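Local atomic coordinates of sortase family protein (Clostridium perfringens, PDB entry 4D70), a protein that acts as a class D sortase, probably a cysteine transpeptidase that recognises a sorting signal, cleaves it and transfers the cleaved protein to an amine nucleophile. Residues Val29-Thr33 / Glu85-Gly89; Phe37-Phe41 / Ile131-Thr135; Lys56-Ala62 / Val74-Thr80; Lys163-Ile167 / Ile179-Leu184. All coordinates share one frame; numbering follows the deposited sequence.

Contact 1: Val29-Thr33 / Glu85-Gly89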
loop_
_atom_site.group_PDB
_atom_site.type_symbol
_atom_site.label_atom_id
_atom_site.label_comp_id
_atom_site.label_asym_id
_atom_site.label_seq_id
_atom_site.Cartn_x
_atom_site.Cartn_y
_atom_site.Cartn_z
ATOM N N VAL A 29 1.013 16.613 4.745
ATOM C CA VAL A 29 1.300 16.220 3.374
ATOM C C VAL A 29 0.392 15.079 2.976
ATOM O O VAL A 29 0.023 14.969 1.810
ATOM C CB VAL A 29 2.768 15.823 3.245
ATOM C CG1 VAL A 29 3.047 15.172 1.906
ATOM C CG2 VAL A 29 3.646 17.058 3.408
ATOM N N GLU A 30 -0.006 14.253 3.945
ATOM C CA GLU A 30 -0.884 13.130 3.654
ATOM C C GLU A 30 -2.192 13.629 3.044
ATOM O O GLU A 30 -2.576 13.180 1.963
ATOM C CB GLU A 30 -1.172 12.311 4.919
ATOM C CG GLU A 30 -2.104 11.129 4.699
ATOM C CD GLU A 30 -2.324 10.300 5.954
ATOM O OE1 GLU A 30 -1.849 10.694 7.024
ATOM O OE2 GLU A 30 -2.974 9.235 5.883
ATOM N N LYS A 31 -2.857 14.569 3.719
ATOM C CA LYS A 31 -4.136 15.076 3.219
ATOM C C LYS A 31 -3.982 15.629 1.804
ATOM O O LYS A 31 -4.817 15.418 0.928
ATOM C CB LYS A 31 -4.670 16.168 4.118
ATOM C CG LYS A 31 -5.940 16.834 3.606
ATOM C CD LYS A 31 -7.129 15.891 3.618
ATOM C CE LYS A 31 -8.435 16.632 3.326
ATOM N NZ LYS A 31 -9.549 15.703 3.007
ATOM N N LYS A 32 -2.904 16.361 1.595
ATOM C CA LYS A 32 -2.680 16.959 0.314
ATOM C C LYS A 32 -2.574 15.882 -0.768
ATOM O O LYS A 32 -3.249 15.936 -1.790
ATOM C CB LYS A 32 -1.406 17.789 0.343
ATOM C CG LYS A 32 -1.237 18.601 -0.913
ATOM C CD LYS A 32 0.011 19.490 -0.937
ATOM C CE LYS A 32 0.720 19.455 -2.301
ATOM N NZ LYS A 32 1.644 18.284 -2.395
ATOM N N THR A 33 -1.690 14.919 -0.547
ATOM C CA THR A 33 -1.503 13.841 -1.506
ATOM C C THR A 33 -2.831 13.199 -1.756
ATOM O O THR A 33 -3.181 12.861 -2.867
ATOM C CB THR A 33 -0.599 12.807 -0.905
ATOM O OG1 THR A 33 0.590 13.446 -0.447
ATOM C CG2 THR A 33 -0.279 11.724 -1.899
ATOM N N GLU A 85 8.042 9.335 5.343
ATOM C CA GLU A 85 7.857 10.277 6.415
ATOM C C GLU A 85 6.424 10.772 6.416
ATOM O O GLU A 85 5.812 10.927 7.471
ATOM C CB GLU A 85 8.816 11.435 6.259
ATOM C CG GLU A 85 8.952 12.281 7.512
ATOM C CD GLU A 85 10.191 13.159 7.455
ATOM O OE1 GLU A 85 10.445 13.745 6.371
ATOM O OE2 GLU A 85 10.903 13.278 8.481
ATOM N N ASN A 86 5.865 10.981 5.230
ATOM C CA ASN A 86 4.512 11.529 5.127
ATOM C C ASN A 86 3.414 10.606 4.693
ATOM O O ASN A 86 2.246 10.893 4.926
ATOM C CB ASN A 86 4.570 12.684 4.180
ATOM C CG ASN A 86 5.238 13.867 4.818
ATOM O OD1 ASN A 86 4.769 14.354 5.840
ATOM N ND2 ASN A 86 6.364 14.279 4.280
ATOM N N ASN A 87 3.768 9.517 4.028
ATOM C CA ASN A 87 2.740 8.668 3.482
ATOM C C ASN A 87 3.084 7.213 3.596
ATOM O O ASN A 87 4.227 6.823 3.751
ATOM C CB ASN A 87 2.544 8.971 2.009
ATOM C CG ASN A 87 1.791 10.251 1.748
ATOM O OD1 ASN A 87 2.315 11.178 1.112
ATOM N ND2 ASN A 87 0.569 10.298 2.145
ATOM N N ILE A 88 2.053 6.413 3.430
ATOM C CA ILE A 88 2.213 5.004 3.102
ATOM C C ILE A 88 2.805 4.971 1.697
ATOM O O ILE A 88 2.365 5.716 0.836
ATOM C CB ILE A 88 0.841 4.318 3.034
ATOM C CG1 ILE A 88 0.148 4.266 4.390
ATOM C CG2 ILE A 88 0.968 2.928 2.477
ATOM C CD1 ILE A 88 -1.280 3.779 4.247
ATOM N N GLY A 89 3.743 4.097 1.440
ATOM C CA GLY A 89 4.470 4.127 0.169
ATOM C C GLY A 89 4.457 2.817 -0.568
ATOM O O GLY A 89 4.314 1.750 0.058
#
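The start of the N-terminal helix 29-39 packs on the sortase barrel here. Val29, Glu30 and Thr33 meet Asn86 and Asn87, which link helix 81-86 to strand 88-90. The two asparagines use their amides differently. Asn86 crosses Val29 at about a right angle, and Val29 CB comes to 3.5 Å from Asn86 CG. Both methyls of Val29 also touch that side chain. Asn87 reaches further along the helix, between Glu30 and Thr33. Its ND2 lies 3.5 Å from Glu30 CA and 3.8 Å from Glu30 CG, so the amide nitrogen packs against the carbons at the base of the glutamate. The carboxylate of Glu30 belongs to another neighbour, Thr73 on strand 71-77, and to Ser27 N. Asn87 itself also touches Val74 and Ala76 of that strand. Between the segments the contact is van der Waals packing, the two asparagine amides lying against carbons of Val29 and Glu30. Thr33 and Asn87 approach from opposite directions, with Thr33 OG1 3.2 Å from Asn87 OD1. Thr33 sets OG1 beside its own backbone N (chi1 -53°). From there OG1 donates to Val29 O at 2.8 Å, coming from above the carbonyl plane, and Thr33 N donates to the same oxygen.

Contact 2: Phe37-Phe41 / Ile131-Thr135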
loop_
_atom_site.group_PDB
_atom_site.type_symbol
_atom_site.label_atom_id
_atom_site.label_comp_id
_atom_site.label_asym_id
_atom_site.label_seq_id
_atom_site.Cartn_x
_atom_site.Cartn_y
_atom_site.Cartn_z
ATOM N N PHE A 37 -4.973 13.313 -5.395
ATOM C CA PHE A 37 -5.233 12.103 -6.137
ATOM C C PHE A 37 -6.724 12.028 -6.451
ATOM O O PHE A 37 -7.109 11.710 -7.573
ATOM C CB PHE A 37 -4.811 10.845 -5.309
ATOM C CG PHE A 37 -5.008 9.556 -6.041
ATOM C CD1 PHE A 37 -4.217 9.215 -7.110
ATOM C CD2 PHE A 37 -5.969 8.652 -5.609
ATOM C CE1 PHE A 37 -4.396 8.012 -7.762
ATOM C CE2 PHE A 37 -6.163 7.441 -6.258
ATOM C CZ PHE A 37 -5.393 7.126 -7.342
ATOM N N LYS A 38 -7.550 12.243 -5.434
ATOM C CA LYS A 38 -9.010 12.185 -5.600
ATOM C C LYS A 38 -9.476 13.099 -6.696
ATOM O O LYS A 38 -10.373 12.748 -7.467
ATOM C CB LYS A 38 -9.710 12.581 -4.303
ATOM C CG LYS A 38 -9.621 11.511 -3.228
ATOM C CD LYS A 38 -10.144 12.056 -1.912
ATOM C CE LYS A 38 -10.492 10.936 -0.961
ATOM N NZ LYS A 38 -10.919 11.481 0.362
ATOM N N GLU A 39 -8.838 14.264 -6.799
ATOM C CA GLU A 39 -9.167 15.176 -7.890
ATOM C C GLU A 39 -8.963 14.519 -9.239
ATOM O O GLU A 39 -9.670 14.869 -10.163
ATOM C CB GLU A 39 -8.362 16.468 -7.762
ATOM C CG GLU A 39 -9.013 17.364 -6.713
ATOM C CD GLU A 39 -8.222 18.623 -6.348
ATOM O OE1 GLU A 39 -6.993 18.698 -6.622
ATOM O OE2 GLU A 39 -8.861 19.547 -5.793
ATOM N N LYS A 40 -8.062 13.526 -9.364
ATOM C CA LYS A 40 -7.815 12.961 -10.694
ATOM C C LYS A 40 -8.849 11.943 -11.140
ATOM O O LYS A 40 -8.889 11.564 -12.303
ATOM C CB LYS A 40 -6.438 12.346 -10.803
ATOM C CG LYS A 40 -5.335 13.250 -10.328
ATOM C CD LYS A 40 -3.993 12.608 -10.627
ATOM C CE LYS A 40 -2.871 13.414 -10.021
ATOM N NZ LYS A 40 -1.573 12.748 -10.325
ATOM N N PHE A 41 -9.726 11.530 -10.231
ATOM C CA PHE A 41 -10.860 10.696 -10.622
ATOM C C PHE A 41 -11.736 11.329 -11.685
ATOM O O PHE A 41 -12.461 10.639 -12.404
ATOM C CB PHE A 41 -11.710 10.441 -9.401
ATOM C CG PHE A 41 -11.077 9.526 -8.410
ATOM C CD1 PHE A 41 -10.270 8.489 -8.811
ATOM C CD2 PHE A 41 -11.318 9.711 -7.089
ATOM C CE1 PHE A 41 -9.736 7.610 -7.901
ATOM C CE2 PHE A 41 -10.778 8.848 -6.161
ATOM C CZ PHE A 41 -9.970 7.807 -6.569
ATOM N N ILE A 131 -8.498 -1.345 -2.505
ATOM C CA ILE A 131 -7.514 -0.522 -3.177
ATOM C C ILE A 131 -8.179 0.043 -4.424
ATOM O O ILE A 131 -8.636 -0.702 -5.291
ATOM C CB ILE A 131 -6.262 -1.272 -3.586
ATOM C CG1 ILE A 131 -5.643 -1.978 -2.365
ATOM C CG2 ILE A 131 -5.251 -0.305 -4.229
ATOM C CD1 ILE A 131 -5.040 -1.071 -1.295
ATOM N N THR A 132 -8.246 1.377 -4.472
ATOM C CA THR A 132 -8.941 2.102 -5.579
ATOM C C THR A 132 -7.962 2.889 -6.370
ATOM O O THR A 132 -7.287 3.795 -5.832
ATOM C CB THR A 132 -9.972 3.049 -4.965
ATOM O OG1 THR A 132 -10.818 2.267 -4.137
ATOM C CG2 THR A 132 -10.793 3.713 -6.023
ATOM N N THR A 133 -7.805 2.521 -7.641
ATOM C CA THR A 133 -6.962 3.289 -8.513
ATOM C C THR A 133 -7.860 4.316 -9.262
ATOM O O THR A 133 -9.050 4.395 -9.015
ATOM C CB THR A 133 -6.289 2.420 -9.592
ATOM O OG1 THR A 133 -7.294 1.810 -10.407
ATOM C CG2 THR A 133 -5.454 1.303 -8.935
ATOM N N LEU A 134 -7.305 4.993 -10.241
ATOM C CA LEU A 134 -8.127 5.919 -11.020
ATOM C C LEU A 134 -9.120 5.228 -11.926
ATOM O O LEU A 134 -10.072 5.850 -12.405
ATOM C CB LEU A 134 -7.250 6.830 -11.860
ATOM C CG LEU A 134 -6.323 7.725 -11.064
ATOM C CD1 LEU A 134 -5.416 8.494 -12.034
ATOM C CD2 LEU A 134 -7.048 8.655 -10.133
ATOM N N THR A 135 -8.924 3.945 -12.157
ATOM C CA THR A 135 -9.783 3.230 -13.056
ATOM C C THR A 135 -10.537 2.056 -12.479
ATOM O O THR A 135 -11.459 1.563 -13.111
ATOM C CB THR A 135 -8.985 2.776 -14.261
ATOM O OG1 THR A 135 -7.946 1.877 -13.841
ATOM C CG2 THR A 135 -8.360 4.001 -14.982
#
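Phe37 holds CG opposite its backbone N (chi1 -178°), which swings the ring off the helix to meet Leu134. Leu134 carries CG beside its own N and runs on extended through CD1, leaving CD2 as the branch that faces Phe37. Leu134 CD2 sits over one face of the Phe37 ring, 3.9 Å from the centroid and 28° off the normal, a CH-pi contact. The same methyl touches two more residues of 37-41. Leu134 CD2 is 3.5 Å from Phe41 CD1 and 3.8 Å from Lys40 CB. The rest of Lys40 leads away from the contact. Leu134 is thus received by three side chains, and it buries more surface than any other residue here.

Backbone groups meet the rings as well. Thr132 O lies at the edge of the Phe37 ring, near its plane, 3.8 Å from CE2. Thr133 O approaches Phe41 CE1 obliquely at 3.5 Å. Leu134 CA stands at the edge of the Phe41 ring, in its plane.

The turn bearing Leu134 is fixed from within. Thr135 N donates to Thr133 OG1 at 3.2 Å, an ST turn, and Asp136 N bonds the same hydroxyl. Leu134 O accepts from Lys48 of helix 45-52. Both phenylalanines also touch Leu63 of strand 60-66. Helix 29-39 and the residues after it thus pack on the connection between the antiparallel strands 128-132 and 137-148 of the sortase barrel.

Contact 3: Lys56-Ala62 / Val74-Thr80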
loop_
_atom_site.group_PDB
_atom_site.type_symbol
_atom_site.label_atom_id
_atom_site.label_comp_id
_atom_site.label_asym_id
_atom_site.label_seq_id
_atom_site.Cartn_x
_atom_site.Cartn_y
_atom_site.Cartn_z
ATOM N N LYS A 56 5.681 9.976 -10.276
ATOM C CA LYS A 56 6.922 10.209 -9.534
ATOM C C LYS A 56 6.811 9.866 -8.030
ATOM O O LYS A 56 5.716 9.900 -7.445
ATOM C CB LYS A 56 7.302 11.684 -9.700
ATOM C CG LYS A 56 8.191 11.908 -10.906
ATOM C CD LYS A 56 7.747 13.122 -11.699
ATOM C CE LYS A 56 8.786 13.428 -12.769
ATOM N NZ LYS A 56 8.810 14.859 -13.158
ATOM N N ASN A 57 7.954 9.601 -7.407
ATOM C CA ASN A 57 7.979 9.282 -6.011
ATOM C C ASN A 57 7.233 10.359 -5.263
ATOM O O ASN A 57 7.473 11.538 -5.491
ATOM C CB ASN A 57 9.400 9.175 -5.465
ATOM C CG ASN A 57 10.047 7.827 -5.689
ATOM O OD1 ASN A 57 9.575 6.976 -6.440
ATOM N ND2 ASN A 57 11.138 7.610 -4.975
ATOM N N GLY A 58 6.304 9.968 -4.397
ATOM C CA GLY A 58 5.504 10.911 -3.631
ATOM C C GLY A 58 4.153 11.226 -4.227
ATOM O O GLY A 58 3.299 11.704 -3.521
ATOM N N ASP A 59 3.941 10.943 -5.512
ATOM C CA ASP A 59 2.599 11.040 -6.087
ATOM C C ASP A 59 1.636 9.943 -5.546
ATOM O O ASP A 59 2.031 8.773 -5.440
ATOM C CB ASP A 59 2.631 10.816 -7.596
ATOM C CG ASP A 59 3.325 11.945 -8.375
ATOM O OD1 ASP A 59 3.735 12.964 -7.790
ATOM O OD2 ASP A 59 3.466 11.760 -9.590
ATOM N N GLY A 60 0.375 10.315 -5.295
ATOM C CA GLY A 60 -0.691 9.380 -5.001
ATOM C C GLY A 60 -0.911 8.421 -6.135
ATOM O O GLY A 60 -0.918 8.833 -7.301
ATOM N N ILE A 61 -1.051 7.118 -5.818
ATOM C CA ILE A 61 -1.350 6.144 -6.867
ATOM C C ILE A 61 -2.617 5.328 -6.647
ATOM O O ILE A 61 -3.075 4.687 -7.557
ATOM C CB ILE A 61 -0.153 5.177 -7.068
ATOM C CG1 ILE A 61 0.069 4.345 -5.808
ATOM C CG2 ILE A 61 1.107 5.946 -7.454
ATOM C CD1 ILE A 61 0.941 3.178 -6.055
ATOM N N ALA A 62 -3.123 5.326 -5.423
ATOM C CA ALA A 62 -4.331 4.600 -5.075
ATOM C C ALA A 62 -4.819 5.109 -3.734
ATOM O O ALA A 62 -4.056 5.655 -2.928
ATOM C CB ALA A 62 -4.042 3.079 -4.966
ATOM N N VAL A 74 -4.403 7.357 1.364
ATOM C CA VAL A 74 -3.833 7.336 0.051
ATOM C C VAL A 74 -2.493 6.599 0.124
ATOM O O VAL A 74 -1.877 6.547 1.184
ATOM C CB VAL A 74 -3.571 8.768 -0.479
ATOM C CG1 VAL A 74 -2.513 9.493 0.359
ATOM C CG2 VAL A 74 -3.157 8.764 -1.922
ATOM N N ILE A 75 -2.099 6.024 -1.009
ATOM C CA ILE A 75 -0.811 5.390 -1.176
ATOM C C ILE A 75 0.015 6.203 -2.094
ATOM O O ILE A 75 -0.420 6.496 -3.174
ATOM C CB ILE A 75 -0.932 3.959 -1.675
ATOM C CG1 ILE A 75 -1.725 3.146 -0.620
ATOM C CG2 ILE A 75 0.481 3.330 -1.885
ATOM C CD1 ILE A 75 -2.228 1.833 -1.139
ATOM N N ALA A 76 1.222 6.555 -1.651
ATOM C CA ALA A 76 2.173 7.302 -2.524
ATOM C C ALA A 76 3.133 6.374 -3.234
ATOM O O ALA A 76 3.447 5.309 -2.736
ATOM C CB ALA A 76 2.966 8.300 -1.693
ATOM N N GLU A 77 3.654 6.795 -4.375
ATOM C CA GLU A 77 4.727 6.066 -5.003
ATOM C C GLU A 77 6.056 6.210 -4.298
ATOM O O GLU A 77 6.424 7.281 -3.866
ATOM C CB GLU A 77 4.890 6.496 -6.460
ATOM C CG GLU A 77 5.986 5.766 -7.242
ATOM C CD GLU A 77 5.767 4.267 -7.405
ATOM O OE1 GLU A 77 4.724 3.745 -6.966
ATOM O OE2 GLU A 77 6.651 3.590 -7.969
ATOM N N GLY A 78 6.769 5.093 -4.150
ATOM C CA GLY A 78 8.068 5.087 -3.539
ATOM C C GLY A 78 8.106 4.605 -2.124
ATOM O O GLY A 78 7.096 4.644 -1.402
ATOM N N SER A 79 9.278 4.143 -1.719
ATOM C CA SER A 79 9.456 3.695 -0.351
ATOM C C SER A 79 10.742 4.278 0.232
ATOM O O SER A 79 11.322 3.673 1.110
ATOM C CB SER A 79 9.489 2.178 -0.285
ATOM O OG SER A 79 10.618 1.698 -0.982
ATOM N N THR A 80 11.158 5.461 -0.230
ATOM C CA THR A 80 12.308 6.147 0.358
ATOM C C THR A 80 11.895 6.754 1.680
ATOM O O THR A 80 10.707 6.888 1.975
ATOM C CB THR A 80 12.791 7.295 -0.517
ATOM O OG1 THR A 80 11.715 8.221 -0.706
ATOM C CG2 THR A 80 13.263 6.781 -1.848
#
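Strands 60-62 and 74-77 run antiparallel with a strong twist, their directions 124° apart, and Gly60 faces Ala76 as a non-hydrogen-bonded pair. On one side of that pair, Glu77 N donates to Asp59 O at 2.8 Å. On the other, Ile61 N donates to Ile75 O at 2.8 Å and 167°, and Ile75 N donates to Ala62 O. Ile61 and Ala62 together oppose the single residue Ile75, which makes a beta bulge. Before the strand, a type II turn from Lys56 to Asp59 puts Gly58 at its third position. Gly58 N donates to Glu77 O at 2.7 Å. Asp59 OD2 takes the N-H of Lys56 from above the carboxylate plane and braces the turn.

Glu77 buries the largest area of any residue here. Its CG is opposite the backbone N (chi1 -179°) and the chain then bends. Glu77 CB packs 3.6 Å from Lys56 O. Glu77 OE1 lies 3.9 Å from Ile61 CD1 and bonds His90 ND1 on strand 88-90. Ile61 CG1 also touches Ile75 CG2 at 4.1 Å. Asn57 lies over Gly78, and Asn57 OD1 is 3.8 Å from Gly78 CA. Val74 CG2 rests against Ala62 O at 3.4 Å.

Ile75 and Ala62 both reach Ile131, and Ile75 also touches Phe103 and Ile105, on the buried side of the sheet. The whole is a bulged beta hairpin, entered through a glycine type II turn, that contributes two neighbouring strands to the sortase barrel.

Contact 4: Lys163-Ile167 / Ile179-Leu184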
loop_
_atom_site.group_PDB
_atom_site.type_symbol
_atom_site.label_atom_id
_atom_site.label_comp_id
_atom_site.label_asym_id
_atom_site.label_seq_id
_atom_site.Cartn_x
_atom_site.Cartn_y
_atom_site.Cartn_z
ATOM N N LYS A 163 -2.308 -12.766 -7.971
ATOM C CA LYS A 163 -2.506 -11.342 -7.832
ATOM C C LYS A 163 -2.666 -11.115 -6.358
ATOM O O LYS A 163 -3.705 -11.476 -5.799
ATOM C CB LYS A 163 -3.772 -10.858 -8.615
ATOM C CG LYS A 163 -3.646 -10.978 -10.154
ATOM C CD LYS A 163 -4.938 -10.601 -10.861
ATOM C CE LYS A 163 -4.941 -10.677 -12.403
ATOM N NZ LYS A 163 -4.074 -9.567 -12.836
ATOM N N THR A 164 -1.633 -10.566 -5.714
ATOM C CA THR A 164 -1.565 -10.449 -4.275
ATOM C C THR A 164 -1.046 -9.121 -3.894
ATOM O O THR A 164 -0.715 -8.295 -4.740
ATOM C CB THR A 164 -0.615 -11.512 -3.634
ATOM O OG1 THR A 164 0.749 -11.295 -4.076
ATOM C CG2 THR A 164 -1.020 -12.891 -3.977
ATOM N N MET A 165 -1.115 -8.847 -2.596
ATOM C CA MET A 165 -0.580 -7.626 -2.072
ATOM C C MET A 165 0.029 -7.883 -0.728
ATOM O O MET A 165 -0.203 -8.919 -0.118
ATOM C CB MET A 165 -1.579 -6.452 -1.962
ATOM C CG MET A 165 -2.670 -6.597 -0.932
ATOM S SD MET A 165 -3.574 -5.065 -0.673
ATOM C CE MET A 165 -2.372 -4.085 0.208
ATOM N N THR A 166 0.860 -6.917 -0.299
ATOM C CA THR A 166 1.675 -7.072 0.919
ATOM C C THR A 166 1.764 -5.740 1.608
ATOM O O THR A 166 1.932 -4.731 0.963
ATOM C CB THR A 166 3.135 -7.518 0.579
ATOM O OG1 THR A 166 3.110 -8.799 -0.094
ATOM C CG2 THR A 166 4.012 -7.711 1.868
ATOM N N ILE A 167 1.590 -5.752 2.928
ATOM C CA ILE A 167 1.822 -4.565 3.773
ATOM C C ILE A 167 2.944 -4.880 4.730
ATOM O O ILE A 167 2.919 -5.894 5.382
ATOM C CB ILE A 167 0.572 -4.192 4.591
ATOM C CG1 ILE A 167 -0.631 -4.005 3.659
ATOM C CG2 ILE A 167 0.864 -2.935 5.418
ATOM C CD1 ILE A 167 -1.865 -3.418 4.291
ATOM N N ILE A 179 4.214 -8.550 8.613
ATOM C CA ILE A 179 3.802 -8.733 7.223
ATOM C C ILE A 179 2.349 -9.181 7.134
ATOM O O ILE A 179 1.968 -10.183 7.673
ATOM C CB ILE A 179 4.681 -9.800 6.558
ATOM C CG1 ILE A 179 6.202 -9.538 6.825
ATOM C CG2 ILE A 179 4.387 -9.889 5.072
ATOM C CD1 ILE A 179 6.693 -8.183 6.378
ATOM N N VAL A 180 1.568 -8.480 6.329
ATOM C CA VAL A 180 0.211 -8.850 5.999
ATOM C C VAL A 180 0.171 -9.070 4.493
ATOM O O VAL A 180 0.506 -8.154 3.741
ATOM C CB VAL A 180 -0.738 -7.722 6.405
ATOM C CG1 VAL A 180 -2.163 -8.059 6.024
ATOM C CG2 VAL A 180 -0.711 -7.501 7.921
ATOM N N LYS A 181 -0.273 -10.248 4.084
ATOM C CA LYS A 181 -0.474 -10.578 2.683
ATOM C C LYS A 181 -1.930 -10.876 2.418
ATOM O O LYS A 181 -2.656 -11.407 3.304
ATOM C CB LYS A 181 0.398 -11.779 2.277
ATOM C CG LYS A 181 1.923 -11.366 2.262
ATOM C CD LYS A 181 2.800 -12.469 1.660
ATOM C CE LYS A 181 4.245 -12.024 1.383
ATOM N NZ LYS A 181 4.357 -11.254 0.107
ATOM N N ALA A 182 -2.351 -10.586 1.199
ATOM C CA ALA A 182 -3.746 -10.666 0.842
ATOM C C ALA A 182 -3.794 -11.010 -0.662
ATOM O O ALA A 182 -2.901 -10.636 -1.438
ATOM C CB ALA A 182 -4.422 -9.344 1.133
ATOM N N LYS A 183 -4.829 -11.747 -1.038
ATOM C CA LYS A 183 -5.039 -12.163 -2.403
ATOM C C LYS A 183 -6.234 -11.421 -3.008
ATOM O O LYS A 183 -7.215 -11.147 -2.320
ATOM C CB LYS A 183 -5.323 -13.669 -2.461
ATOM C CG LYS A 183 -6.575 -14.053 -1.651
ATOM C CD LYS A 183 -7.024 -15.535 -1.717
ATOM C CE LYS A 183 -8.412 -15.689 -1.040
ATOM N NZ LYS A 183 -8.854 -17.110 -0.978
ATOM N N LEU A 184 -6.148 -11.122 -4.281
ATOM C CA LEU A 184 -7.224 -10.402 -4.953
ATOM C C LEU A 184 -8.469 -11.269 -5.023
ATOM O O LEU A 184 -8.397 -12.439 -5.387
ATOM C CB LEU A 184 -6.809 -10.009 -6.360
ATOM C CG LEU A 184 -7.770 -9.078 -7.128
ATOM C CD1 LEU A 184 -7.777 -7.671 -6.556
ATOM C CD2 LEU A 184 -7.404 -8.986 -8.604
HETATM O O HOH W 1 1.346 -11.190 -1.283
#
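Leu184 lies alongside Lys163, the two side chains pointing the same way, with Leu184 CD2 3.7 Å from Lys163 CD. This overlap stands at the open end of the antiparallel hairpin formed by strands 163-171 and 176-184 of the sortase barrel. The lysine runs on past the leucine, and its NZ bonds Gly98 O and Asn100 OD1. Between the two strands the backbone bonds are regular. Leu184 N donates to Lys163 O. Met165 and Ala182 bond each other both ways, as do Ile167 and Val180.

One face of the hairpin is apolar. Met165 CG touches Ala182 CB at 3.9 Å, and Ile167 CB meets Val180 CB at 4.2 Å. Met165 also reaches Ile129 and Ile131, and Ile167 and Val180 reach Ile120, so this face turns to the barrel core. As in other sortases, strand 163-171 probably ends at the catalytic cysteine, and the next strand probably carries the active-site arginine.

The other face carries Thr164, Thr166, Lys181 and Lys183. Lys181 lies beside Thr166 and bends at its last torsion (chi4 -80°), which turns NZ onto Thr166 OG1 at 2.8 Å. Val155 O also receives a bond from this NZ, and Thr166 OG1 bonds Asn102 OD1 on strand 101-109. A water ties the face together. It bonds Thr164 OG1 at 2.9 Å, donates to Met165 O at 3.0 Å and accepts a weak bond from Lys181 NZ at 3.3 Å.

How the contacts relate
All four contacts reach one curled sheet. Contacts 1 and 2 use the two ends of helix 29-39, with centres about 15 Å apart, and contact 3 is nested along the chain inside the loops that both close. It touches each of them. Ile88 O lies 2.9 Å from Ala76 N, a probable hydrogen bond between contacts 1 and 3, and Phe37 CD1 packs 3.3 Å from Gly60 O between contacts 2 and 3. Contact 4 lies on the opposite side of the chain's centre from contacts 1 and 3, about 21 Å and 18 Å away between centres. Its hairpin probably leads to the active site. Ile131 CG1 and Met165 SD, 4.1 Å apart, join it to contact 2.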